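Local coordinates for PUM-HD domain-containing protein (Caenorhabditis elegans, PDB 7CGF) that binds RNA through its Pumilio repeats, probably recognising elements in the 3' untranslated regions of messenger RNAs, at residues A[37-51]-A[73-86]. The protein carries 2 engineered substitutions. Residues are numbered along the deposited sequence; the frame is centred on the assembly and turned at random.
With nucleotides of chain B.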
ATOM      1  N   LEU A  37      -7.962  -8.551  34.880  1.00 25.14           N
ATOM      2  CA  LEU A  37      -8.033  -8.088  33.493  1.00 24.66           C
ATOM      3  C   LEU A  37      -6.767  -8.448  32.727  1.00 23.23           C
ATOM      4  O   LEU A  37      -6.833  -8.956  31.600  1.00 20.48           O
ATOM      5  CB  LEU A  37      -8.279  -6.576  33.455  1.00 23.06           C
ATOM      6  CG  LEU A  37      -8.382  -5.853  32.099  1.00 24.00           C
ATOM      7  CD1 LEU A  37      -6.996  -5.573  31.477  1.00 23.01           C
ATOM      8  CD2 LEU A  37      -9.263  -6.581  31.085  1.00 22.51           C
ATOM      9  N   LEU A  38      -5.603  -8.165  33.315  1.00 23.33           N
ATOM     10  CA  LEU A  38      -4.343  -8.442  32.633  1.00 19.64           C
ATOM     11  C   LEU A  38      -4.221  -9.919  32.270  1.00 22.24           C
ATOM     12  O   LEU A  38      -3.905 -10.261  31.120  1.00 21.64           O
ATOM     13  CB  LEU A  38      -3.172  -7.986  33.505  1.00 20.98           C
ATOM     14  CG  LEU A  38      -1.761  -8.307  33.005  1.00 27.14           C
ATOM     15  CD1 LEU A  38      -1.471  -7.651  31.661  1.00 26.33           C
ATOM     16  CD2 LEU A  38      -0.710  -7.913  34.045  1.00 29.87           C
ATOM     17  N   LYS A  39      -4.469 -10.812  33.236  1.00 20.70           N
ATOM     18  CA  LYS A  39      -4.378 -12.242  32.955  1.00 20.97           C
ATOM     19  C   LYS A  39      -5.384 -12.658  31.888  1.00 20.17           C
ATOM     20  O   LYS A  39      -5.045 -13.414  30.966  1.00 18.28           O
ATOM     21  CB  LYS A  39      -4.582 -13.051  34.246  1.00 22.63           C
ATOM     22  CG  LYS A  39      -3.362 -13.120  35.144  1.00 36.28           C
ATOM     23  CD  LYS A  39      -3.698 -13.902  36.417  1.00 37.34           C
ATOM     24  CE  LYS A  39      -2.731 -13.620  37.566  1.00 50.99           C
ATOM     25  NZ  LYS A  39      -1.363 -14.144  37.289  1.00 52.35           N
ATOM     26  N   PHE A  40      -6.620 -12.153  31.975  1.00 20.60           N
ATOM     27  CA  PHE A  40      -7.627 -12.495  30.980  1.00 18.83           C
ATOM     28  C   PHE A  40      -7.198 -12.041  29.586  1.00 16.92           C
ATOM     29  O   PHE A  40      -7.294 -12.805  28.619  1.00 18.48           O
ATOM     30  CB  PHE A  40      -8.971 -11.863  31.348  1.00 18.83           C
ATOM     31  CG  PHE A  40      -9.912 -12.801  32.065  1.00 20.56           C
ATOM     32  CD1 PHE A  40      -9.815 -13.004  33.427  1.00 28.11           C
ATOM     33  CD2 PHE A  40     -10.906 -13.458  31.360  1.00 24.41           C
ATOM     34  CE1 PHE A  40     -10.695 -13.864  34.080  1.00 27.91           C
ATOM     35  CE2 PHE A  40     -11.790 -14.321  32.006  1.00 34.39           C
ATOM     36  CZ  PHE A  40     -11.674 -14.525  33.365  1.00 27.83           C
ATOM     37  N   ALA A  41      -6.709 -10.804  29.476  1.00 16.76           N
ATOM     38  CA  ALA A  41      -6.456 -10.217  28.160  1.00 18.61           C
ATOM     39  C   ALA A  41      -5.273 -10.873  27.462  1.00 17.53           C
ATOM     40  O   ALA A  41      -5.226 -10.892  26.221  1.00 15.72           O
ATOM     41  CB  ALA A  41      -6.232  -8.709  28.277  1.00 14.65           C
ATOM     42  N   LYS A  42      -4.328 -11.437  28.226  1.00 15.64           N
ATOM     43  CA  LYS A  42      -3.183 -12.128  27.635  1.00 16.62           C
ATOM     44  C   LYS A  42      -3.439 -13.604  27.372  1.00 17.26           C
ATOM     45  O   LYS A  42      -2.525 -14.306  26.912  1.00 16.70           O
ATOM     46  CB  LYS A  42      -1.943 -11.969  28.528  1.00 18.26           C
ATOM     47  CG  LYS A  42      -1.551 -10.525  28.685  1.00 17.35           C
ATOM     48  CD  LYS A  42      -0.319 -10.329  29.563  1.00 25.38           C
ATOM     49  CE  LYS A  42       0.926 -10.897  28.921  1.00 31.24           C
ATOM     50  NZ  LYS A  42       2.103 -10.713  29.824  1.00 31.33           N
ATOM     51  N   ASP A  43      -4.644 -14.084  27.664  1.00 18.19           N
ATOM     52  CA  ASP A  43      -5.037 -15.471  27.470  1.00 19.16           C
ATOM     53  C   ASP A  43      -5.924 -15.586  26.239  1.00 20.73           C
ATOM     54  O   ASP A  43      -6.747 -14.703  25.982  1.00 20.16           O
ATOM     55  CB  ASP A  43      -5.789 -15.973  28.704  1.00 19.71           C
ATOM     56  CG  ASP A  43      -6.156 -17.427  28.608  1.00 26.96           C
ATOM     57  OD1 ASP A  43      -5.280 -18.269  28.911  1.00 26.19           O
ATOM     58  OD2 ASP A  43      -7.316 -17.721  28.247  1.00 24.17           O
ATOM     59  N   GLN A  44      -5.742 -16.667  25.475  1.00 19.24           N
ATOM     60  CA  GLN A  44      -6.493 -16.846  24.230  1.00 19.43           C
ATOM     61  C   GLN A  44      -7.992 -16.889  24.510  1.00 23.33           C
ATOM     62  O   GLN A  44      -8.788 -16.197  23.856  1.00 21.01           O
ATOM     63  CB  GLN A  44      -6.008 -18.124  23.534  1.00 21.88           C
ATOM     64  CG  GLN A  44      -6.858 -18.648  22.393  1.00 24.46           C
ATOM     65  CD  GLN A  44      -6.677 -17.829  21.166  1.00 21.74           C
ATOM     66  OE1 GLN A  44      -6.005 -18.238  20.217  1.00 27.16           O
ATOM     67  NE2 GLN A  44      -7.253 -16.631  21.177  1.00 28.32           N
ATOM     68  N   VAL A  45      -8.384 -17.663  25.522  1.00 20.86           N
ATOM     69  CA  VAL A  45      -9.794 -17.782  25.882  1.00 20.79           C
ATOM     70  C   VAL A  45     -10.290 -16.506  26.544  1.00 22.45           C
ATOM     71  O   VAL A  45     -11.384 -16.018  26.236  1.00 23.13           O
ATOM     72  CB  VAL A  45     -10.009 -18.995  26.800  1.00 22.55           C
ATOM     73  CG1 VAL A  45     -11.443 -18.998  27.318  1.00 27.01           C
ATOM     74  CG2 VAL A  45      -9.682 -20.263  26.063  1.00 24.09           C
ATOM     75  N   GLY A  46      -9.513 -15.971  27.492  1.00 21.58           N
ATOM     76  CA  GLY A  46      -9.946 -14.782  28.205  1.00 19.73           C
ATOM     77  C   GLY A  46     -10.074 -13.573  27.301  1.00 22.12           C
ATOM     78  O   GLY A  46     -10.976 -12.751  27.468  1.00 20.44           O
ATOM     79  N   SER A  47      -9.150 -13.426  26.356  1.00 17.00           N
ATOM     80  CA  SER A  47      -9.220 -12.277  25.456  1.00 17.54           C
ATOM     81  C   SER A  47     -10.446 -12.360  24.568  1.00 19.45           C
ATOM     82  O   SER A  47     -11.112 -11.342  24.315  1.00 17.67           O
ATOM     83  CB  SER A  47      -7.953 -12.191  24.620  1.00 17.52           C
ATOM     84  OG  SER A  47      -8.060 -11.104  23.724  1.00 19.76           O
ATOM     85  N   ARG A  48     -10.774 -13.570  24.120  1.00 16.57           N
ATOM     86  CA  ARG A  48     -11.974 -13.754  23.312  1.00 20.09           C
ATOM     87  C   ARG A  48     -13.226 -13.438  24.118  1.00 21.37           C
ATOM     88  O   ARG A  48     -14.154 -12.798  23.604  1.00 21.02           O
ATOM     89  CB  ARG A  48     -12.012 -15.179  22.753  1.00 20.97           C
ATOM     90  CG  ARG A  48     -11.119 -15.356  21.536  1.00 18.49           C
ATOM     91  CD  ARG A  48     -11.090 -16.799  21.026  1.00 21.73           C
ATOM     92  NE  ARG A  48     -10.406 -16.857  19.744  1.00 25.45           N
ATOM     93  CZ  ARG A  48      -9.756 -17.916  19.279  1.00 26.46           C
ATOM     94  NH1 ARG A  48      -9.685 -19.034  19.998  1.00 26.75           N
ATOM     95  NH2 ARG A  48      -9.159 -17.844  18.099  1.00 26.97           N
ATOM     96  N   PHE A  49     -13.246 -13.826  25.397  1.00 19.33           N
ATOM     97  CA  PHE A  49     -14.354 -13.438  26.270  1.00 23.81           C
ATOM     98  C   PHE A  49     -14.490 -11.923  26.369  1.00 23.12           C
ATOM     99  O   PHE A  49     -15.585 -11.377  26.197  1.00 24.07           O
ATOM    100  CB  PHE A  49     -14.179 -14.038  27.665  1.00 22.44           C
ATOM    101  CG  PHE A  49     -15.201 -13.545  28.644  1.00 23.64           C
ATOM    102  CD1 PHE A  49     -16.507 -14.007  28.577  1.00 31.36           C
ATOM    103  CD2 PHE A  49     -14.881 -12.590  29.583  1.00 25.65           C
ATOM    104  CE1 PHE A  49     -17.463 -13.544  29.454  1.00 31.12           C
ATOM    105  CE2 PHE A  49     -15.835 -12.117  30.464  1.00 31.23           C
ATOM    106  CZ  PHE A  49     -17.129 -12.599  30.402  1.00 29.48           C
ATOM    107  N   ILE A  50     -13.389 -11.224  26.660  1.00 19.76           N
ATOM    108  CA  ILE A  50     -13.448  -9.770  26.808  1.00 18.29           C
ATOM    109  C   ILE A  50     -13.942  -9.129  25.520  1.00 20.67           C
ATOM    110  O   ILE A  50     -14.797  -8.232  25.532  1.00 19.83           O
ATOM    111  CB  ILE A  50     -12.077  -9.209  27.207  1.00 17.36           C
ATOM    112  CG1 ILE A  50     -11.692  -9.689  28.614  1.00 20.32           C
ATOM    113  CG2 ILE A  50     -12.101  -7.679  27.130  1.00 17.21           C
ATOM    114  CD1 ILE A  50     -10.235  -9.412  28.943  1.00 21.36           C
ATOM    115  N   GLN A  51     -13.388  -9.560  24.388  1.00 17.48           N
ATOM    116  CA  GLN A  51     -13.789  -8.960  23.119  1.00 17.14           C
ATOM    117  C   GLN A  51     -15.275  -9.154  22.861  1.00 23.07           C
ATOM    118  O   GLN A  51     -15.957  -8.230  22.399  1.00 22.18           O
ATOM    119  CB  GLN A  51     -12.990  -9.562  21.975  1.00 19.65           C
ATOM    120  CG  GLN A  51     -11.529  -9.179  21.978  1.00 18.48           C
ATOM    121  CD  GLN A  51     -10.773  -9.977  20.959  1.00 18.45           C
ATOM    122  OE1 GLN A  51     -11.070  -9.899  19.771  1.00 20.66           O
ATOM    123  NE2 GLN A  51      -9.815 -10.794  21.412  1.00 15.22           N
ATOM    124  N   ASN A  73      -2.486  -1.212  32.465  1.00 20.85           N
ATOM    125  CA  ASN A  73      -1.650  -2.269  31.915  1.00 21.04           C
ATOM    126  C   ASN A  73      -1.382  -2.086  30.425  1.00 19.22           C
ATOM    127  O   ASN A  73      -0.998  -3.051  29.754  1.00 20.47           O
ATOM    128  CB  ASN A  73      -2.298  -3.633  32.160  1.00 21.87           C
ATOM    129  CG  ASN A  73      -2.360  -3.990  33.648  1.00 24.27           C
ATOM    130  OD1 ASN A  73      -1.361  -4.420  34.240  1.00 26.40           O
ATOM    131  ND2 ASN A  73      -3.533  -3.803  34.256  1.00 25.29           N
ATOM    132  N   ALA A  74      -1.583  -0.873  29.896  1.00 18.78           N
ATOM    133  CA  ALA A  74      -1.538  -0.687  28.442  1.00 18.32           C
ATOM    134  C   ALA A  74      -0.206  -1.134  27.847  1.00 21.18           C
ATOM    135  O   ALA A  74      -0.182  -1.778  26.789  1.00 19.24           O
ATOM    136  CB  ALA A  74      -1.807   0.771  28.081  1.00 21.57           C
ATOM    137  N   ASP A  75       0.913  -0.791  28.493  1.00 21.11           N
ATOM    138  CA  ASP A  75       2.201  -1.147  27.907  1.00 22.82           C
ATOM    139  C   ASP A  75       2.375  -2.653  27.807  1.00 24.86           C
ATOM    140  O   ASP A  75       2.997  -3.133  26.856  1.00 27.77           O
ATOM    141  CB  ASP A  75       3.372  -0.539  28.689  1.00 24.23           C
ATOM    142  CG  ASP A  75       4.727  -1.008  28.157  1.00 32.26           C
ATOM    143  OD1 ASP A  75       5.068  -0.690  26.999  1.00 29.83           O
ATOM    144  OD2 ASP A  75       5.455  -1.715  28.886  1.00 33.38           O
ATOM    145  N   GLU A  76       1.824  -3.419  28.752  1.00 18.82           N
ATOM    146  CA  GLU A  76       1.944  -4.864  28.660  1.00 18.99           C
ATOM    147  C   GLU A  76       0.977  -5.480  27.651  1.00 21.54           C
ATOM    148  O   GLU A  76       1.249  -6.570  27.132  1.00 20.86           O
ATOM    149  CB  GLU A  76       1.729  -5.493  30.036  1.00 21.32           C
ATOM    150  CG  GLU A  76       2.327  -6.873  30.145  1.00 31.16           C
ATOM    151  CD  GLU A  76       2.279  -7.403  31.557  1.00 39.43           C
ATOM    152  OE1 GLU A  76       2.274  -6.574  32.498  1.00 39.25           O
ATOM    153  OE2 GLU A  76       2.240  -8.641  31.721  1.00 38.70           O
ATOM    154  N   LEU A  77      -0.127  -4.804  27.342  1.00 15.71           N
ATOM    155  CA  LEU A  77      -1.129  -5.390  26.470  1.00 14.38           C
ATOM    156  C   LEU A  77      -0.921  -5.043  25.008  1.00 14.11           C
ATOM    157  O   LEU A  77      -1.335  -5.824  24.139  1.00 14.57           O
ATOM    158  CB  LEU A  77      -2.533  -4.932  26.880  1.00 15.35           C
ATOM    159  CG  LEU A  77      -3.011  -5.407  28.261  1.00 15.88           C
ATOM    160  CD1 LEU A  77      -4.357  -4.763  28.577  1.00 20.81           C
ATOM    161  CD2 LEU A  77      -3.110  -6.923  28.316  1.00 21.74           C
ATOM    162  N   VAL A  78      -0.327  -3.885  24.693  1.00 13.00           N
ATOM    163  CA  VAL A  78      -0.397  -3.430  23.300  1.00 13.97           C
ATOM    164  C   VAL A  78       0.413  -4.325  22.369  1.00 14.67           C
ATOM    165  O   VAL A  78       0.018  -4.521  21.216  1.00 14.46           O
ATOM    166  CB  VAL A  78       0.024  -1.957  23.126  1.00 18.20           C
ATOM    167  CG1 VAL A  78      -1.038  -1.032  23.703  1.00 23.92           C
ATOM    168  CG2 VAL A  78       1.410  -1.685  23.720  1.00 21.48           C
ATOM    169  N   ASP A  79       1.557  -4.848  22.818  1.00 13.39           N
ATOM    170  CA  ASP A  79       2.308  -5.783  21.980  1.00 13.66           C
ATOM    171  C   ASP A  79       2.143  -7.220  22.443  1.00 15.20           C
ATOM    172  O   ASP A  79       3.082  -8.024  22.343  1.00 15.31           O
ATOM    173  CB  ASP A  79       3.794  -5.423  21.904  1.00 15.02           C
ATOM    174  CG  ASP A  79       4.459  -6.009  20.660  1.00 19.15           C
ATOM    175  OD1 ASP A  79       3.791  -6.008  19.611  1.00 17.05           O
ATOM    176  OD2 ASP A  79       5.621  -6.494  20.718  1.00 18.10           O
ATOM    177  N   ASP A  80       0.963  -7.582  22.946  1.00 14.17           N
ATOM    178  CA  ASP A  80       0.677  -8.970  23.262  1.00 13.08           C
ATOM    179  C   ASP A  80      -0.196  -9.595  22.181  1.00 16.10           C
ATOM    180  O   ASP A  80      -1.131  -8.963  21.673  1.00 14.09           O
ATOM    181  CB  ASP A  80      -0.021  -9.103  24.612  1.00 13.08           C
ATOM    182  CG  ASP A  80      -0.274 -10.543  24.966  1.00 17.60           C
ATOM    183  OD1 ASP A  80       0.699 -11.240  25.331  1.00 17.70           O
ATOM    184  OD2 ASP A  80      -1.423 -10.989  24.852  1.00 16.14           O
ATOM    185  N   ILE A  81       0.101 -10.861  21.881  1.00 14.38           N
ATOM    186  CA  ILE A  81      -0.540 -11.610  20.797  1.00 14.30           C
ATOM    187  C   ILE A  81      -2.061 -11.623  20.944  1.00 16.32           C
ATOM    188  O   ILE A  81      -2.786 -11.591  19.943  1.00 14.04           O
ATOM    189  CB  ILE A  81       0.041 -13.040  20.746  1.00 13.31           C
ATOM    190  CG1 ILE A  81      -0.589 -13.849  19.602  1.00 17.09           C
ATOM    191  CG2 ILE A  81      -0.132 -13.755  22.106  1.00 15.81           C
ATOM    192  CD1 ILE A  81       0.037 -15.229  19.420  1.00 17.39           C
ATOM    193  N   PHE A  82      -2.567 -11.696  22.182  1.00 16.74           N
ATOM    194  CA  PHE A  82      -4.003 -11.669  22.456  1.00 15.35           C
ATOM    195  C   PHE A  82      -4.480 -10.367  23.072  1.00 15.13           C
ATOM    196  O   PHE A  82      -5.621  -9.961  22.819  1.00 17.11           O
ATOM    197  CB  PHE A  82      -4.384 -12.836  23.388  1.00 15.43           C
ATOM    198  CG  PHE A  82      -3.964 -14.171  22.850  1.00 15.55           C
ATOM    199  CD1 PHE A  82      -4.291 -14.535  21.546  1.00 16.00           C
ATOM    200  CD2 PHE A  82      -3.189 -15.035  23.621  1.00 16.83           C
ATOM    201  CE1 PHE A  82      -3.894 -15.745  21.020  1.00 19.44           C
ATOM    202  CE2 PHE A  82      -2.793 -16.256  23.116  1.00 18.63           C
ATOM    203  CZ  PHE A  82      -3.124 -16.620  21.820  1.00 20.97           C
ATOM    204  N   GLY A  83      -3.626  -9.684  23.843  1.00 15.66           N
ATOM    205  CA  GLY A  83      -4.030  -8.460  24.504  1.00 14.58           C
ATOM    206  C   GLY A  83      -4.208  -7.288  23.563  1.00 16.07           C
ATOM    207  O   GLY A  83      -4.962  -6.357  23.882  1.00 14.49           O
ATOM    208  N   ASN A  84      -3.554  -7.311  22.402  1.00 15.02           N
ATOM    209  CA  ASN A  84      -3.655  -6.146  21.542  1.00 12.96           C
ATOM    210  C   ASN A  84      -5.090  -5.945  21.066  1.00 14.49           C
ATOM    211  O   ASN A  84      -5.512  -4.801  20.870  1.00 16.47           O
ATOM    212  CB  ASN A  84      -2.662  -6.252  20.366  1.00 13.33           C
ATOM    213  CG  ASN A  84      -3.134  -7.181  19.256  1.00 15.62           C
ATOM    214  OD1 ASN A  84      -3.810  -6.755  18.312  1.00 15.53           O
ATOM    215  ND2 ASN A  84      -2.738  -8.440  19.339  1.00 14.85           N
ATOM    216  N   TYR A  85      -5.860  -7.029  20.918  1.00 12.61           N
ATOM    217  CA  TYR A  85      -7.252  -6.890  20.479  1.00 16.42           C
ATOM    218  C   TYR A  85      -8.103  -6.202  21.531  1.00 16.09           C
ATOM    219  O   TYR A  85      -9.041  -5.467  21.187  1.00 17.30           O
ATOM    220  CB  TYR A  85      -7.859  -8.255  20.161  1.00 17.78           C
ATOM    221  CG  TYR A  85      -7.114  -9.003  19.111  1.00 17.54           C
ATOM    222  CD1 TYR A  85      -7.232  -8.668  17.771  1.00 17.57           C
ATOM    223  CD2 TYR A  85      -6.257 -10.037  19.466  1.00 18.96           C
ATOM    224  CE1 TYR A  85      -6.519  -9.376  16.798  1.00 20.43           C
ATOM    225  CE2 TYR A  85      -5.556 -10.724  18.529  1.00 18.11           C
ATOM    226  CZ  TYR A  85      -5.674 -10.394  17.203  1.00 18.23           C
ATOM    227  OH  TYR A  85      -4.960 -11.114  16.287  1.00 24.15           O
ATOM    228  N   VAL A  86      -7.827  -6.475  22.814  1.00 14.99           N
ATOM    229  CA  VAL A  86      -8.562  -5.821  23.897  1.00 17.09           C
ATOM    230  C   VAL A  86      -8.324  -4.321  23.871  1.00 17.35           C
ATOM    231  O   VAL A  86      -9.267  -3.526  23.986  1.00 18.30           O
ATOM    232  CB  VAL A  86      -8.169  -6.435  25.252  1.00 16.38           C
ATOM    233  CG1 VAL A  86      -8.793  -5.650  26.429  1.00 17.03           C
ATOM    234  CG2 VAL A  86      -8.593  -7.880  25.304  1.00 19.09           C
TER
ATOM    235  P     A B   8      -2.446 -15.305  13.062  1.00 29.40           P
ATOM    236  OP1   A B   8      -1.649 -16.544  12.839  1.00 35.66           O
ATOM    237  OP2   A B   8      -3.584 -14.870  12.195  1.00 25.94           O
ATOM    238  O5'   A B   8      -3.074 -15.414  14.512  1.00 21.95           O
ATOM    239  C5'   A B   8      -2.302 -15.855  15.616  1.00 25.65           C
ATOM    240  C4'   A B   8      -3.201 -16.406  16.689  1.00 24.42           C
ATOM    241  O4'   A B   8      -4.083 -15.347  17.170  1.00 23.22           O
ATOM    242  C3'   A B   8      -4.115 -17.546  16.235  1.00 26.88           C
ATOM    243  O3'   A B   8      -4.280 -18.452  17.324  1.00 27.45           O
ATOM    244  C2'   A B   8      -5.436 -16.828  15.989  1.00 25.40           C
ATOM    245  O2'   A B   8      -6.579 -17.663  16.031  1.00 27.57           O
ATOM    246  C1'   A B   8      -5.416 -15.808  17.125  1.00 19.96           C
ATOM    247  N9    A B   8      -6.315 -14.660  16.953  1.00 19.09           N
ATOM    248  C8    A B   8      -6.545 -13.952  15.810  1.00 18.81           C
ATOM    249  N7    A B   8      -7.426 -12.984  15.961  1.00 17.36           N
ATOM    250  C5    A B   8      -7.776 -13.056  17.315  1.00 16.70           C
ATOM    251  C6    A B   8      -8.653 -12.319  18.121  1.00 20.68           C
ATOM    252  N6    A B   8      -9.390 -11.282  17.708  1.00 19.53           N
ATOM    253  N1    A B   8      -8.759 -12.677  19.422  1.00 19.20           N
ATOM    254  C2    A B   8      -8.044 -13.706  19.886  1.00 19.88           C
ATOM    255  N3    A B   8      -7.187 -14.463  19.219  1.00 20.40           N
ATOM    256  C4    A B   8      -7.094 -14.090  17.932  1.00 17.12           C
ATOM    257  P     U B   7       0.964 -11.585   9.030  1.00 22.07           P
ATOM    258  OP1   U B   7       1.491 -12.983   8.991  1.00 25.46           O
ATOM    259  OP2   U B   7      -0.101 -11.145   8.096  1.00 21.88           O
ATOM    260  O5'   U B   7       0.394 -11.280  10.473  1.00 24.27           O
ATOM    261  C5'   U B   7      -0.796 -11.895  10.905  1.00 23.45           C
ATOM    262  C4'   U B   7      -0.862 -11.857  12.395  1.00 19.95           C
ATOM    263  O4'   U B   7      -1.180 -10.525  12.838  1.00 20.69           O
ATOM    264  C3'   U B   7      -1.931 -12.729  13.027  1.00 23.28           C
ATOM    265  O3'   U B   7      -1.448 -14.058  13.165  1.00 25.47           O
ATOM    266  C2'   U B   7      -2.203 -12.046  14.377  1.00 22.23           C
ATOM    267  O2'   U B   7      -1.398 -12.641  15.392  1.00 22.32           O
ATOM    268  C1'   U B   7      -1.737 -10.594  14.133  1.00 18.97           C
ATOM    269  N1    U B   7      -2.764  -9.528  14.269  1.00 19.20           N
ATOM    270  C2    U B   7      -2.903  -8.961  15.514  1.00 16.33           C
ATOM    271  O2    U B   7      -2.272  -9.374  16.467  1.00 18.54           O
ATOM    272  N3    U B   7      -3.827  -7.943  15.618  1.00 16.54           N
ATOM    273  C4    U B   7      -4.597  -7.451  14.587  1.00 20.33           C
ATOM    274  O4    U B   7      -5.385  -6.524  14.795  1.00 16.48           O
ATOM    275  C5    U B   7      -4.374  -8.071  13.319  1.00 20.27           C
ATOM    276  C6    U B   7      -3.486  -9.064  13.198  1.00 23.27           C
TER
HETATM  277  O   HOH W   1       0.075 -13.736  25.997  1.00 16.47           O
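Ala41 and Gly83 bring the backbones within 4.7 Å, CA to CA, while helices 37-41 and 74-78 run nearly parallel, at 7° with axes 10.6 Å apart. Leu77 CD2 packs against Ala41 CB (3.6 Å) and Leu38 CD1, and Val86 meets Ala41 and Ile50. Lys42, its chain bent at chi3 (67°), reaches Glu76 in a salt bridge, NZ to the anti lone pair of OE2 (2.8 Å). Ser47 OG donates to Phe82 O from above the carbonyl plane and, lying 14° out of the Gln51 amide plane, accepts from Gln51 NE2, probably steadying that amide. Gln44 CB lies over one face of the Phe82 ring, a CH-pi contact 3.9 Å from the centroid, and Gln44 NE2 donates to N3 of A8 of chain B. Gln51 grips the Watson-Crick edge: OE1 accepts from A8 N6 (3.0 Å), NE2 donates to N1. Tyr85 covers A8, whose N6 sits 3.3 Å above the ring plane; replacing this tyrosine with alanine would probably leave that base without the ring it lies against and freer to tilt off Gln51. Asn84 OD1 accepts from chain B U7 N3. Adjacent predicted Pumilio repeats thus share a hydrophobic seam whose RNA-facing end presents four side chains to two successive bases.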